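Glycoside Hydrolase (Bacteroides uniformis, PDB 5TA0) probably hydrolyses agarose-type galactans as a family 86 glycoside hydrolase, and is caught here as an engineered variant in complex with neoagarooctaose. Local coordinates at residues V33-G38 against M525-Y530; C429-I434 against P588-G593; D469-E474 against N514-V519; G103-D108 against K154-S159. One frame throughout, in Å; residues are numbered along the deposited sequence.

Contact 1: residues V33-G38 against M525-Y530. With SO4 (sulfate ion), chain D.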
loop_
_atom_site.group_PDB
_atom_site.type_symbol
_atom_site.label_atom_id
_atom_site.label_comp_id
_atom_site.label_asym_id
_atom_site.label_seq_id
_atom_site.Cartn_x
_atom_site.Cartn_y
_atom_site.Cartn_z
ATOM N N VAL A 33 -20.121 5.632 -17.191
ATOM C CA VAL A 33 -19.108 4.738 -17.782
ATOM C C VAL A 33 -18.401 3.963 -16.683
ATOM O O VAL A 33 -17.574 4.544 -15.968
ATOM C CB VAL A 33 -18.084 5.518 -18.638
ATOM C CG1 VAL A 33 -17.086 4.572 -19.303
ATOM C CG2 VAL A 33 -18.813 6.385 -19.665
ATOM N N LYS A 34 -18.732 2.690 -16.543
ATOM C CA LYS A 34 -18.056 1.826 -15.579
ATOM C C LYS A 34 -16.585 1.687 -15.934
ATOM O O LYS A 34 -16.238 1.529 -17.097
ATOM C CB LYS A 34 -18.715 0.452 -15.581
ATOM C CG LYS A 34 -18.239 -0.491 -14.478
ATOM C CD LYS A 34 -19.157 -1.696 -14.341
ATOM C CE LYS A 34 -19.168 -2.575 -15.562
ATOM N NZ LYS A 34 -20.262 -3.586 -15.429
ATOM N N HIS A 35 -15.707 1.753 -14.926
ATOM C CA HIS A 35 -14.272 1.453 -15.116
ATOM C C HIS A 35 -13.999 0.075 -14.523
ATOM O O HIS A 35 -13.946 -0.078 -13.309
ATOM C CB HIS A 35 -13.427 2.533 -14.444
ATOM C CG HIS A 35 -11.939 2.374 -14.646
ATOM N ND1 HIS A 35 -11.062 3.409 -14.405
ATOM C CD2 HIS A 35 -11.176 1.331 -15.071
ATOM C CE1 HIS A 35 -9.832 3.010 -14.652
ATOM N NE2 HIS A 35 -9.867 1.754 -15.053
ATOM N N LYS A 36 -13.853 -0.913 -15.397
ATOM C CA LYS A 36 -13.588 -2.302 -15.018
ATOM C C LYS A 36 -12.096 -2.571 -15.146
ATOM O O LYS A 36 -11.458 -2.124 -16.103
ATOM C CB LYS A 36 -14.364 -3.259 -15.937
ATOM C CG LYS A 36 -14.274 -4.720 -15.526
ATOM C CD LYS A 36 -15.325 -5.581 -16.214
ATOM C CE LYS A 36 -15.134 -5.566 -17.716
ATOM N NZ LYS A 36 -16.015 -6.588 -18.332
ATOM N N LEU A 37 -11.554 -3.310 -14.188
ATOM C CA LEU A 37 -10.133 -3.689 -14.201
ATOM C C LEU A 37 -10.070 -5.108 -13.714
ATOM O O LEU A 37 -10.353 -5.386 -12.562
ATOM C CB LEU A 37 -9.343 -2.728 -13.318
ATOM C CG LEU A 37 -7.844 -2.974 -13.166
ATOM C CD1 LEU A 37 -7.098 -2.990 -14.492
ATOM C CD2 LEU A 37 -7.226 -1.946 -12.229
ATOM N N GLY A 38 -9.759 -6.045 -14.610
ATOM C CA GLY A 38 -9.912 -7.462 -14.288
ATOM C C GLY A 38 -11.376 -7.737 -14.008
ATOM O O GLY A 38 -12.248 -7.309 -14.766
ATOM N N MET A 525 -15.775 1.007 -19.706
ATOM C CA MET A 525 -14.377 1.163 -20.110
ATOM C C MET A 525 -13.628 0.055 -19.389
ATOM O O MET A 525 -13.632 0.008 -18.142
ATOM C CB MET A 525 -13.815 2.515 -19.706
ATOM C CG MET A 525 -12.354 2.689 -20.084
ATOM S SD MET A 525 -11.642 4.230 -19.498
ATOM C CE MET A 525 -11.559 3.921 -17.725
ATOM N N GLU A 526 -13.056 -0.869 -20.160
ATOM C CA GLU A 526 -12.257 -1.941 -19.599
ATOM C C GLU A 526 -10.792 -1.637 -19.756
ATOM O O GLU A 526 -10.275 -1.469 -20.866
ATOM C CB GLU A 526 -12.565 -3.284 -20.261
ATOM C CG GLU A 526 -11.789 -4.405 -19.623
ATOM C CD GLU A 526 -12.241 -5.780 -20.052
ATOM O OE1 GLU A 526 -13.263 -5.889 -20.777
ATOM O OE2 GLU A 526 -11.557 -6.748 -19.631
ATOM N N GLU A 527 -10.113 -1.588 -18.624
ATOM C CA GLU A 527 -8.663 -1.394 -18.583
ATOM C C GLU A 527 -7.969 -2.717 -18.543
ATOM O O GLU A 527 -8.335 -3.590 -17.746
ATOM C CB GLU A 527 -8.284 -0.574 -17.359
ATOM C CG GLU A 527 -6.783 -0.394 -17.177
ATOM C CD GLU A 527 -6.414 0.333 -15.907
ATOM O OE1 GLU A 527 -7.301 0.893 -15.225
ATOM O OE2 GLU A 527 -5.197 0.308 -15.570
ATOM N N VAL A 528 -6.965 -2.880 -19.415
ATOM C CA VAL A 528 -6.091 -4.051 -19.385
ATOM C C VAL A 528 -4.653 -3.557 -19.412
ATOM O O VAL A 528 -4.307 -2.652 -20.189
ATOM C CB VAL A 528 -6.379 -5.039 -20.552
ATOM C CG1 VAL A 528 -5.562 -6.291 -20.411
ATOM C CG2 VAL A 528 -7.851 -5.455 -20.565
ATOM N N LYS A 529 -3.811 -4.149 -18.577
ATOM C CA LYS A 529 -2.386 -3.812 -18.498
ATOM C C LYS A 529 -1.560 -4.935 -19.100
ATOM O O LYS A 529 -1.749 -6.118 -18.752
ATOM C CB LYS A 529 -1.997 -3.565 -17.054
ATOM C CG LYS A 529 -0.605 -3.032 -16.881
ATOM C CD LYS A 529 -0.398 -2.612 -15.446
ATOM C CE LYS A 529 0.975 -2.022 -15.222
ATOM N NZ LYS A 529 1.047 -1.486 -13.839
ATOM N N TYR A 530 -0.644 -4.567 -19.996
ATOM C CA TYR A 530 0.181 -5.516 -20.737
ATOM C C TYR A 530 1.650 -5.299 -20.420
ATOM O O TYR A 530 2.084 -4.163 -20.225
ATOM C CB TYR A 530 -0.073 -5.392 -22.233
ATOM C CG TYR A 530 -1.453 -5.799 -22.661
ATOM C CD1 TYR A 530 -1.748 -7.120 -22.971
ATOM C CD2 TYR A 530 -2.474 -4.867 -22.765
ATOM C CE1 TYR A 530 -3.030 -7.511 -23.343
ATOM C CE2 TYR A 530 -3.754 -5.248 -23.172
ATOM C CZ TYR A 530 -4.028 -6.565 -23.441
ATOM O OH TYR A 530 -5.292 -6.945 -23.856
HETATM S S SO4 D . -19.652 -5.362 -18.775
HETATM O O1 SO4 D . -20.912 -6.065 -19.042
HETATM O O2 SO4 D . -19.159 -4.729 -20.005
HETATM O O3 SO4 D . -19.935 -4.270 -17.841
HETATM O O4 SO4 D . -18.738 -6.356 -18.249
HETATM O O HOH W 1 -9.545 -5.893 -17.456
HETATM O O HOH W 2 -7.584 -6.316 -16.859
#
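His35 and Met525 pair across two parallel strands, and their side chains make the dense half of the contact. Met525 CE sits over the centre of one imidazole face, 3.4 Å from the ring centroid, in a CH-pi contact; the bend at the end of the methionine chain (chi3 71°) turns the methyl onto the ring. At the rim of the same ring, His35 NE2 donates to Glu527 OE1 over 2.7 Å; the oxygen receives it on its anti lone pair and lies almost in the imidazole plane. Gln638 holds the other carboxylate oxygen, OE2. Leu37 CD1 packs alongside this carboxylate, 3.7 Å from Glu527 CD. Between the chains, backbone bonds alternate: Met525 N to Lys34 O at 2.7 Å, Lys36 N to Met525 O at 2.9 Å and Glu527 N to Lys36 O at 2.9 Å. The sheet face bearing Lys36 and Glu526 is looser. Lys36 is deposited in two conformers, and in the one described its NZ stands in a long salt bridge with Glu526 OE1 at 3.7 Å and hydrogen-bonds more closely to a sulfate, probably from the crystallisation liquor, which Lys34 NZ also binds. Two waters join Gly38 N to Glu527 O. Strand 34-37 thus borders its sheet with a buried histidine gripped by a ring-face methyl and an in-plane carboxylate; the latter's charge would probably stabilise a protonated imidazole.

Contact 2: residues C429-I434 against P588-G593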
loop_
_atom_site.group_PDB
_atom_site.type_symbol
_atom_site.label_atom_id
_atom_site.label_comp_id
_atom_site.label_asym_id
_atom_site.label_seq_id
_atom_site.Cartn_x
_atom_site.Cartn_y
_atom_site.Cartn_z
ATOM N N CYS A 429 -8.160 13.555 -15.779
ATOM C CA CYS A 429 -7.699 14.844 -15.296
ATOM C C CYS A 429 -6.423 15.155 -16.070
ATOM O O CYS A 429 -5.454 14.431 -15.920
ATOM C CB CYS A 429 -7.632 14.787 -13.750
ATOM S SG CYS A 429 -9.277 14.348 -13.065
ATOM N N ASP A 430 -6.429 16.226 -16.898
ATOM C CA ASP A 430 -5.366 16.521 -17.876
ATOM C C ASP A 430 -4.073 17.111 -17.287
ATOM O O ASP A 430 -3.347 17.831 -17.966
ATOM C CB ASP A 430 -5.907 17.405 -19.036
ATOM C CG ASP A 430 -6.304 18.814 -18.598
ATOM O OD1 ASP A 430 -6.664 19.641 -19.477
ATOM O OD2 ASP A 430 -6.292 19.119 -17.385
ATOM N N ASN A 431 -3.767 16.751 -16.049
ATOM C CA ASN A 431 -2.562 17.172 -15.356
ATOM C C ASN A 431 -2.048 15.935 -14.638
ATOM O O ASN A 431 -2.768 15.400 -13.791
ATOM C CB ASN A 431 -2.936 18.264 -14.354
ATOM C CG ASN A 431 -1.758 18.772 -13.559
ATOM O OD1 ASN A 431 -0.702 18.130 -13.500
ATOM N ND2 ASN A 431 -1.935 19.939 -12.942
ATOM N N PRO A 432 -0.837 15.469 -14.959
ATOM C CA PRO A 432 -0.372 14.233 -14.301
ATOM C C PRO A 432 -0.142 14.376 -12.796
ATOM O O PRO A 432 -0.069 13.359 -12.104
ATOM C CB PRO A 432 0.912 13.874 -15.042
ATOM C CG PRO A 432 1.317 15.092 -15.750
ATOM C CD PRO A 432 0.118 15.941 -15.985
ATOM N N ASP A 433 -0.053 15.602 -12.281
ATOM C CA ASP A 433 0.028 15.836 -10.835
ATOM C C ASP A 433 -1.320 15.801 -10.120
ATOM O O ASP A 433 -1.357 15.919 -8.900
ATOM C CB ASP A 433 0.727 17.161 -10.531
ATOM C CG ASP A 433 2.166 17.141 -10.921
ATOM O OD1 ASP A 433 2.871 16.157 -10.648
ATOM O OD2 ASP A 433 2.619 18.114 -11.536
ATOM N N ILE A 434 -2.423 15.643 -10.862
ATOM C CA ILE A 434 -3.757 15.536 -10.279
ATOM C C ILE A 434 -4.280 14.130 -10.524
ATOM O O ILE A 434 -4.429 13.721 -11.680
ATOM C CB ILE A 434 -4.709 16.595 -10.877
ATOM C CG1 ILE A 434 -4.181 17.997 -10.555
ATOM C CG2 ILE A 434 -6.130 16.375 -10.386
ATOM C CD1 ILE A 434 -4.305 18.401 -9.107
ATOM N N PRO A 588 5.588 13.540 -22.839
ATOM C CA PRO A 588 5.270 14.789 -22.139
ATOM C C PRO A 588 6.437 15.309 -21.290
ATOM O O PRO A 588 7.211 14.524 -20.761
ATOM C CB PRO A 588 4.080 14.412 -21.239
ATOM C CG PRO A 588 3.575 13.105 -21.729
ATOM C CD PRO A 588 4.714 12.425 -22.410
ATOM N N ASP A 589 6.537 16.629 -21.161
ATOM C CA ASP A 589 7.464 17.252 -20.206
ATOM C C ASP A 589 7.071 16.998 -18.748
ATOM O O ASP A 589 7.957 16.898 -17.883
ATOM C CB ASP A 589 7.558 18.773 -20.432
ATOM C CG ASP A 589 8.497 19.140 -21.567
ATOM O OD1 ASP A 589 9.633 18.618 -21.606
ATOM O OD2 ASP A 589 8.100 19.967 -22.414
ATOM N N ASN A 590 5.764 16.914 -18.480
ATOM C CA ASN A 590 5.272 16.678 -17.119
ATOM C C ASN A 590 4.926 15.207 -16.909
ATOM O O ASN A 590 4.334 14.573 -17.782
ATOM C CB ASN A 590 4.056 17.555 -16.792
ATOM C CG ASN A 590 3.758 17.638 -15.293
ATOM O OD1 ASN A 590 4.596 17.302 -14.452
ATOM N ND2 ASN A 590 2.560 18.096 -14.953
ATOM N N PHE A 591 5.321 14.685 -15.750
ATOM C CA PHE A 591 4.993 13.325 -15.325
ATOM C C PHE A 591 4.386 13.374 -13.932
ATOM O O PHE A 591 4.328 14.418 -13.291
ATOM C CB PHE A 591 6.225 12.397 -15.402
ATOM C CG PHE A 591 7.441 12.938 -14.711
ATOM C CD1 PHE A 591 8.437 13.569 -15.443
ATOM C CD2 PHE A 591 7.594 12.841 -13.333
ATOM C CE1 PHE A 591 9.565 14.087 -14.817
ATOM C CE2 PHE A 591 8.712 13.359 -12.698
ATOM C CZ PHE A 591 9.707 13.981 -13.439
ATOM N N ARG A 592 3.898 12.229 -13.477
ATOM C CA ARG A 592 3.207 12.147 -12.207
ATOM C C ARG A 592 4.140 12.426 -11.026
ATOM O O ARG A 592 5.083 11.670 -10.769
ATOM C CB ARG A 592 2.599 10.748 -12.114
ATOM C CG ARG A 592 1.691 10.542 -10.944
ATOM C CD ARG A 592 1.475 9.087 -10.685
ATOM N NE ARG A 592 0.753 8.343 -11.721
ATOM C CZ ARG A 592 -0.382 7.663 -11.542
ATOM N NH1 ARG A 592 -1.019 7.685 -10.382
ATOM N NH2 ARG A 592 -0.898 6.935 -12.527
ATOM N N GLY A 593 3.872 13.509 -10.301
ATOM C CA GLY A 593 4.629 13.867 -9.124
ATOM C C GLY A 593 5.920 14.629 -9.358
ATOM O O GLY A 593 6.119 15.239 -10.422
#
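The Asn590 amide turns one face to the CG and CD corner of Pro432, with Asn590 CG 3.6 Å from Pro432 CG, while the Asp433 carboxylate stands at the amide's outer edge, OD2 close to its plane. The planes of amide and carboxylate are 60° apart. Further along, Pro432 CB leans on the backbone carbon of Phe591, 3.7 Å from C, and Pro432 O meets Arg592 CA in a CH...O contact of 3.5 Å. Asp433 provides the directed bond: its OD1 accepts from Gly593 N at 2.9 Å, met nearly along the C-O bond but bent at the hydrogen (133°). With CG set beside its own backbone N (chi1 -67°), the Asp433 carboxylate leans over to the glycine. The Arg592 guanidinium points elsewhere, to salt bridges with Glu607 and Glu359. Asn431 OD1 in turn takes the Asp433 N-H at 2.9 Å, the donor lying above the carbonyl plane. This is an Asx turn superposed on a type I turn from Asn431 to Ile434, in a beta hairpin linking strands 423-429 and 434-441, which the Cys429-Cys436 disulfide staples together.

Contact 3: residues D469-E474 against N514-V519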
loop_
_atom_site.group_PDB
_atom_site.type_symbol
_atom_site.label_atom_id
_atom_site.label_comp_id
_atom_site.label_asym_id
_atom_site.label_seq_id
_atom_site.Cartn_x
_atom_site.Cartn_y
_atom_site.Cartn_z
ATOM N N ASP A 469 -29.398 17.395 -12.973
ATOM C CA ASP A 469 -28.472 18.005 -12.013
ATOM C C ASP A 469 -28.614 17.306 -10.680
ATOM O O ASP A 469 -29.668 16.764 -10.345
ATOM C CB ASP A 469 -28.788 19.486 -11.809
ATOM C CG ASP A 469 -28.457 20.328 -13.018
ATOM O OD1 ASP A 469 -27.554 19.959 -13.790
ATOM O OD2 ASP A 469 -29.103 21.377 -13.185
ATOM N N ALA A 470 -27.537 17.314 -9.902
ATOM C CA ALA A 470 -27.612 16.805 -8.564
ATOM C C ALA A 470 -28.573 17.612 -7.677
ATOM O O ALA A 470 -28.702 18.826 -7.819
ATOM C CB ALA A 470 -26.216 16.773 -7.939
ATOM N N LYS A 471 -29.229 16.908 -6.770
ATOM C CA LYS A 471 -30.065 17.505 -5.731
ATOM C C LYS A 471 -29.187 18.282 -4.741
ATOM O O LYS A 471 -29.530 19.392 -4.329
ATOM C CB LYS A 471 -30.892 16.380 -5.082
ATOM C CG LYS A 471 -31.458 16.537 -3.691
ATOM C CD LYS A 471 -32.186 15.245 -3.321
ATOM C CE LYS A 471 -32.451 15.134 -1.839
ATOM N NZ LYS A 471 -33.246 13.906 -1.544
ATOM N N SER A 472 -28.030 17.721 -4.383
ATOM C CA SER A 472 -27.090 18.422 -3.504
ATOM C C SER A 472 -25.658 17.984 -3.780
ATOM O O SER A 472 -25.434 16.909 -4.354
ATOM C CB SER A 472 -27.424 18.145 -2.051
ATOM O OG SER A 472 -27.231 16.778 -1.750
ATOM N N ILE A 473 -24.711 18.832 -3.376
ATOM C CA ILE A 473 -23.268 18.550 -3.472
ATOM C C ILE A 473 -22.662 18.831 -2.110
ATOM O O ILE A 473 -22.801 19.957 -1.595
ATOM C CB ILE A 473 -22.589 19.420 -4.556
ATOM C CG1 ILE A 473 -23.301 19.226 -5.906
ATOM C CG2 ILE A 473 -21.090 19.109 -4.668
ATOM C CD1 ILE A 473 -22.803 20.090 -7.029
ATOM N N GLU A 474 -22.009 17.825 -1.511
ATOM C CA GLU A 474 -21.188 18.025 -0.323
ATOM C C GLU A 474 -19.723 17.972 -0.739
ATOM O O GLU A 474 -19.267 16.981 -1.315
ATOM C CB GLU A 474 -21.487 16.985 0.752
ATOM C CG GLU A 474 -20.554 17.067 1.948
ATOM C CD GLU A 474 -20.913 16.132 3.074
ATOM O OE1 GLU A 474 -21.941 16.349 3.757
ATOM O OE2 GLU A 474 -20.126 15.207 3.355
ATOM N N ASN A 514 -25.422 14.007 -4.720
ATOM C CA ASN A 514 -26.616 13.247 -4.431
ATOM C C ASN A 514 -27.674 13.561 -5.493
ATOM O O ASN A 514 -27.966 14.726 -5.756
ATOM C CB ASN A 514 -27.140 13.572 -3.043
ATOM C CG ASN A 514 -28.379 12.778 -2.692
ATOM O OD1 ASN A 514 -29.468 13.339 -2.605
ATOM N ND2 ASN A 514 -28.235 11.480 -2.517
ATOM N N PHE A 515 -28.210 12.511 -6.113
ATOM C CA PHE A 515 -29.218 12.656 -7.170
ATOM C C PHE A 515 -30.597 12.211 -6.691
ATOM O O PHE A 515 -30.733 11.444 -5.753
ATOM C CB PHE A 515 -28.785 11.842 -8.396
ATOM C CG PHE A 515 -27.615 12.430 -9.112
ATOM C CD1 PHE A 515 -27.783 13.331 -10.149
ATOM C CD2 PHE A 515 -26.307 12.097 -8.738
ATOM C CE1 PHE A 515 -26.693 13.871 -10.814
ATOM C CE2 PHE A 515 -25.220 12.639 -9.397
ATOM C CZ PHE A 515 -25.392 13.532 -10.433
ATOM N N ASP A 516 -31.631 12.735 -7.371
ATOM C CA ASP A 516 -33.025 12.382 -7.102
ATOM C C ASP A 516 -33.259 10.853 -7.191
ATOM O O ASP A 516 -33.965 10.262 -6.388
ATOM C CB ASP A 516 -33.970 13.018 -8.160
ATOM C CG ASP A 516 -33.991 14.552 -8.177
ATOM O OD1 ASP A 516 -34.201 15.151 -7.122
ATOM O OD2 ASP A 516 -33.884 15.167 -9.284
ATOM N N ARG A 517 -32.685 10.247 -8.217
ATOM C CA ARG A 517 -32.845 8.808 -8.461
ATOM C C ARG A 517 -31.494 8.168 -8.725
ATOM O O ARG A 517 -30.495 8.875 -8.925
ATOM C CB ARG A 517 -33.786 8.585 -9.634
ATOM C CG ARG A 517 -35.228 9.016 -9.336
ATOM C CD ARG A 517 -36.172 8.610 -10.440
ATOM N NE ARG A 517 -36.402 7.171 -10.457
ATOM C CZ ARG A 517 -36.884 6.485 -11.498
ATOM N NH1 ARG A 517 -37.171 7.075 -12.647
ATOM N NH2 ARG A 517 -37.041 5.169 -11.390
ATOM N N LYS A 518 -31.472 6.842 -8.755
ATOM C CA LYS A 518 -30.201 6.129 -8.948
ATOM C C LYS A 518 -29.565 6.490 -10.290
ATOM O O LYS A 518 -30.232 6.634 -11.300
ATOM C CB LYS A 518 -30.405 4.627 -8.830
ATOM C CG LYS A 518 -30.763 4.177 -7.422
ATOM C CD LYS A 518 -30.706 2.662 -7.273
ATOM C CE LYS A 518 -30.731 2.245 -5.811
ATOM N NZ LYS A 518 -30.560 0.769 -5.669
ATOM N N VAL A 519 -28.241 6.654 -10.284
ATOM C CA VAL A 519 -27.485 6.976 -11.477
ATOM C C VAL A 519 -27.418 5.751 -12.390
ATOM O O VAL A 519 -27.097 4.671 -11.925
ATOM C CB VAL A 519 -26.052 7.440 -11.086
ATOM C CG1 VAL A 519 -25.137 7.555 -12.297
ATOM C CG2 VAL A 519 -26.152 8.754 -10.331
HETATM O O HOH W 3 -31.164 14.511 -9.656
#
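Asn514 O receives two N-H groups, from Lys471 at 2.7 Å in a weak, bent bond and from Ser472 at 3.3 Å in a straighter one. Asn514 N returns a nearly linear bond (175°) to Ser472 O at 2.9 Å. Lys471 and Ser472 together face Asn514, which makes a classic beta bulge. Above it the extended Lys471 chain runs alongside the Asn514 side chain, pointing the same way, with CD 3.4 Å from OD1; Ser472 OG touches Asn514 CB. Below, Phe515 turns the face of its ring to Ala470, whose CA lies 4.2 Å from the ring centroid in a CH-pi contact. A water bridges the rim of the contact, donating to Asp469 O at 2.8 Å and accepting from Asp516 N at 2.9 Å. In the next shell, Asn444 OD1 takes a hydrogen bond from Asn514 ND2 and so sets the rotation of that amide, while Leu31, Thr466 and Val445 pack round the Phe515 ring. The bulge lies where strand 472-481 starts and strand 508-514 ends, near one margin of the large mixed sheet, one strand in from its edge, with strand 487-495 flanking the former and strand 444-451 the latter.

Contact 4: residues G103-D108 against K154-S159. With EDO (1,2-ethanediol), chain N; EDO (1,2-ethanediol), chain X.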
loop_
_atom_site.group_PDB
_atom_site.type_symbol
_atom_site.label_atom_id
_atom_site.label_comp_id
_atom_site.label_asym_id
_atom_site.label_seq_id
_atom_site.Cartn_x
_atom_site.Cartn_y
_atom_site.Cartn_z
ATOM N N GLY A 103 16.136 -26.250 20.316
ATOM C CA GLY A 103 15.819 -25.238 19.328
ATOM C C GLY A 103 14.429 -25.235 18.749
ATOM O O GLY A 103 14.146 -24.444 17.842
ATOM N N PHE A 104 13.542 -26.087 19.267
ATOM C CA PHE A 104 12.132 -26.072 18.879
ATOM C C PHE A 104 11.304 -25.663 20.083
ATOM O O PHE A 104 11.594 -26.055 21.226
ATOM C CB PHE A 104 11.671 -27.449 18.422
ATOM C CG PHE A 104 12.172 -27.840 17.052
ATOM C CD1 PHE A 104 11.301 -27.876 15.975
ATOM C CD2 PHE A 104 13.500 -28.164 16.825
ATOM C CE1 PHE A 104 11.735 -28.228 14.697
ATOM C CE2 PHE A 104 13.938 -28.498 15.546
ATOM C CZ PHE A 104 13.044 -28.535 14.491
ATOM N N ALA A 105 10.246 -24.918 19.823
ATOM C CA ALA A 105 9.206 -24.648 20.847
ATOM C C ALA A 105 8.545 -25.960 21.270
ATOM O O ALA A 105 8.223 -26.818 20.434
ATOM C CB ALA A 105 8.153 -23.683 20.310
ATOM N N ASP A 106 8.335 -26.108 22.569
ATOM C CA ASP A 106 7.651 -27.295 23.078
ATOM C C ASP A 106 6.200 -27.327 22.602
ATOM O O ASP A 106 5.459 -26.403 22.901
ATOM C CB ASP A 106 7.680 -27.302 24.587
ATOM C CG ASP A 106 7.080 -28.562 25.157
ATOM O OD1 ASP A 106 7.598 -29.667 24.822
ATOM O OD2 ASP A 106 6.057 -28.435 25.867
ATOM N N PRO A 107 5.787 -28.391 21.879
ATOM C CA PRO A 107 4.392 -28.367 21.406
ATOM C C PRO A 107 3.361 -28.274 22.498
ATOM O O PRO A 107 2.345 -27.598 22.321
ATOM C CB PRO A 107 4.281 -29.665 20.604
ATOM C CG PRO A 107 5.666 -29.936 20.117
ATOM C CD PRO A 107 6.561 -29.459 21.230
ATOM N N ASP A 108 3.590 -28.916 23.640
ATOM C CA ASP A 108 2.610 -28.863 24.738
ATOM C C ASP A 108 2.521 -27.479 25.357
ATOM O O ASP A 108 1.432 -26.964 25.589
ATOM C CB ASP A 108 2.973 -29.870 25.832
ATOM C CG ASP A 108 2.818 -31.298 25.399
ATOM O OD1 ASP A 108 1.874 -31.642 24.663
ATOM O OD2 ASP A 108 3.649 -32.120 25.837
ATOM N N LYS A 154 13.113 -17.404 27.806
ATOM C CA LYS A 154 13.365 -18.688 28.441
ATOM C C LYS A 154 14.789 -19.199 28.219
ATOM O O LYS A 154 15.106 -20.290 28.678
ATOM C CB LYS A 154 12.331 -19.745 27.972
ATOM C CG LYS A 154 10.913 -19.474 28.428
ATOM C CD LYS A 154 10.765 -19.701 29.932
ATOM C CE LYS A 154 9.312 -19.749 30.330
ATOM N NZ LYS A 154 9.170 -19.873 31.804
ATOM N N GLY A 155 15.656 -18.430 27.534
ATOM C CA GLY A 155 17.072 -18.749 27.463
ATOM C C GLY A 155 17.511 -19.660 26.339
ATOM O O GLY A 155 18.649 -20.155 26.379
ATOM N N TRP A 156 16.631 -19.923 25.369
ATOM C CA TRP A 156 16.951 -20.809 24.246
ATOM C C TRP A 156 16.697 -20.058 22.944
ATOM O O TRP A 156 15.900 -19.135 22.886
ATOM C CB TRP A 156 16.156 -22.140 24.324
ATOM C CG TRP A 156 14.688 -21.990 24.229
ATOM C CD1 TRP A 156 13.813 -21.731 25.254
ATOM C CD2 TRP A 156 13.906 -22.082 23.051
ATOM N NE1 TRP A 156 12.530 -21.643 24.769
ATOM C CE2 TRP A 156 12.555 -21.860 23.411
ATOM C CE3 TRP A 156 14.213 -22.361 21.704
ATOM C CZ2 TRP A 156 11.524 -21.890 22.471
ATOM C CZ3 TRP A 156 13.185 -22.389 20.785
ATOM C CH2 TRP A 156 11.867 -22.134 21.160
ATOM N N ALA A 157 17.356 -20.519 21.900
ATOM C CA ALA A 157 17.275 -19.910 20.563
ATOM C C ALA A 157 16.657 -20.883 19.562
ATOM O O ALA A 157 16.945 -22.084 19.611
ATOM C CB ALA A 157 18.658 -19.523 20.083
ATOM N N LEU A 158 15.826 -20.374 18.646
ATOM C CA LEU A 158 15.274 -21.219 17.609
ATOM C C LEU A 158 16.401 -21.877 16.797
ATOM O O LEU A 158 17.437 -21.269 16.526
ATOM C CB LEU A 158 14.325 -20.432 16.707
ATOM C CG LEU A 158 12.932 -20.181 17.298
ATOM C CD1 LEU A 158 12.222 -19.034 16.630
ATOM C CD2 LEU A 158 12.066 -21.437 17.262
ATOM N N SER A 159 16.186 -23.121 16.391
ATOM C CA SER A 159 17.179 -23.895 15.686
ATOM C C SER A 159 17.760 -23.175 14.487
ATOM O O SER A 159 17.002 -22.640 13.681
ATOM C CB SER A 159 16.577 -25.212 15.212
ATOM O OG SER A 159 17.609 -25.982 14.624
HETATM C C1 EDO N . 19.554 -25.214 19.290
HETATM O O1 EDO N . 20.106 -25.900 20.383
HETATM C C2 EDO N . 19.998 -23.776 19.400
HETATM O O2 EDO N . 19.410 -23.056 18.333
HETATM C C1 EDO X . 9.801 -15.499 31.461
HETATM O O1 EDO X . 9.027 -16.346 30.593
HETATM C C2 EDO X . 10.907 -16.312 32.122
HETATM O O2 EDO X . 10.352 -17.495 32.720
#
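Trp156 reaches across to the backbone of Gly103, Phe104 and Ala105. Its CB already points toward that segment, and CG is tucked between the backbone N and the carbonyl carbon (chi1 63°), which swings the six-membered ring under the opposing chain. Along that ring, CE3 is 4.1 Å from Gly103 CA, CZ3 is 3.7 Å from Gly103 C, and at the far end CH2 comes within 3.5 Å of Ala105 N. CZ2 passes beneath Ala105 CA at 4.0 Å, and Phe104 O stands over one face of the indole. At the rim of the five-membered ring NE1 donates to Val95 O, which would help fix the rotation of the indole. The peptides under which the indole lies lead into helix 107-123, which with helix 86-94 lies in the connection between the adjacent parallel barrel strands 80-84 and 134-140; Asp106 is its N-cap, with OD2 bonded to Asp109 N. Segment 154-159 belongs to the long loop that follows the second of those strands. Gly103 O accepts from Ser159 N at 2.8 Å, in the carbonyl plane and on a lone pair, and Leu158 CD2 lies beside the same oxygen. Gly103 CA makes a CH...O contact of 3.4 Å to Ala157 O. That Ala157 oxygen also takes a hydrogen bond from O2 of an ethanediol, 2.9 Å away, and Ser159 OG bonds to Glu166.

Contacts 1, 2 and 3 belong to the beta-rich part of the chain. The nearest atoms of contacts 1 and 3 are about 7 Å apart and those of contacts 1 and 2 about 8 Å, although their centres are 26 and 21 Å apart; contacts 2 and 3 come no nearer than about 15 Å. Contact 4 lies across the chain's centre from all three, its centre 51 to 62 Å from theirs. The glycan pocket draws its residues from between positions 52 and 387, the range that also holds contact 4, whereas contacts 1 to 3 supply none. Along the chain contacts 1 and 2 interlock, and contact 3 falls within the span of both.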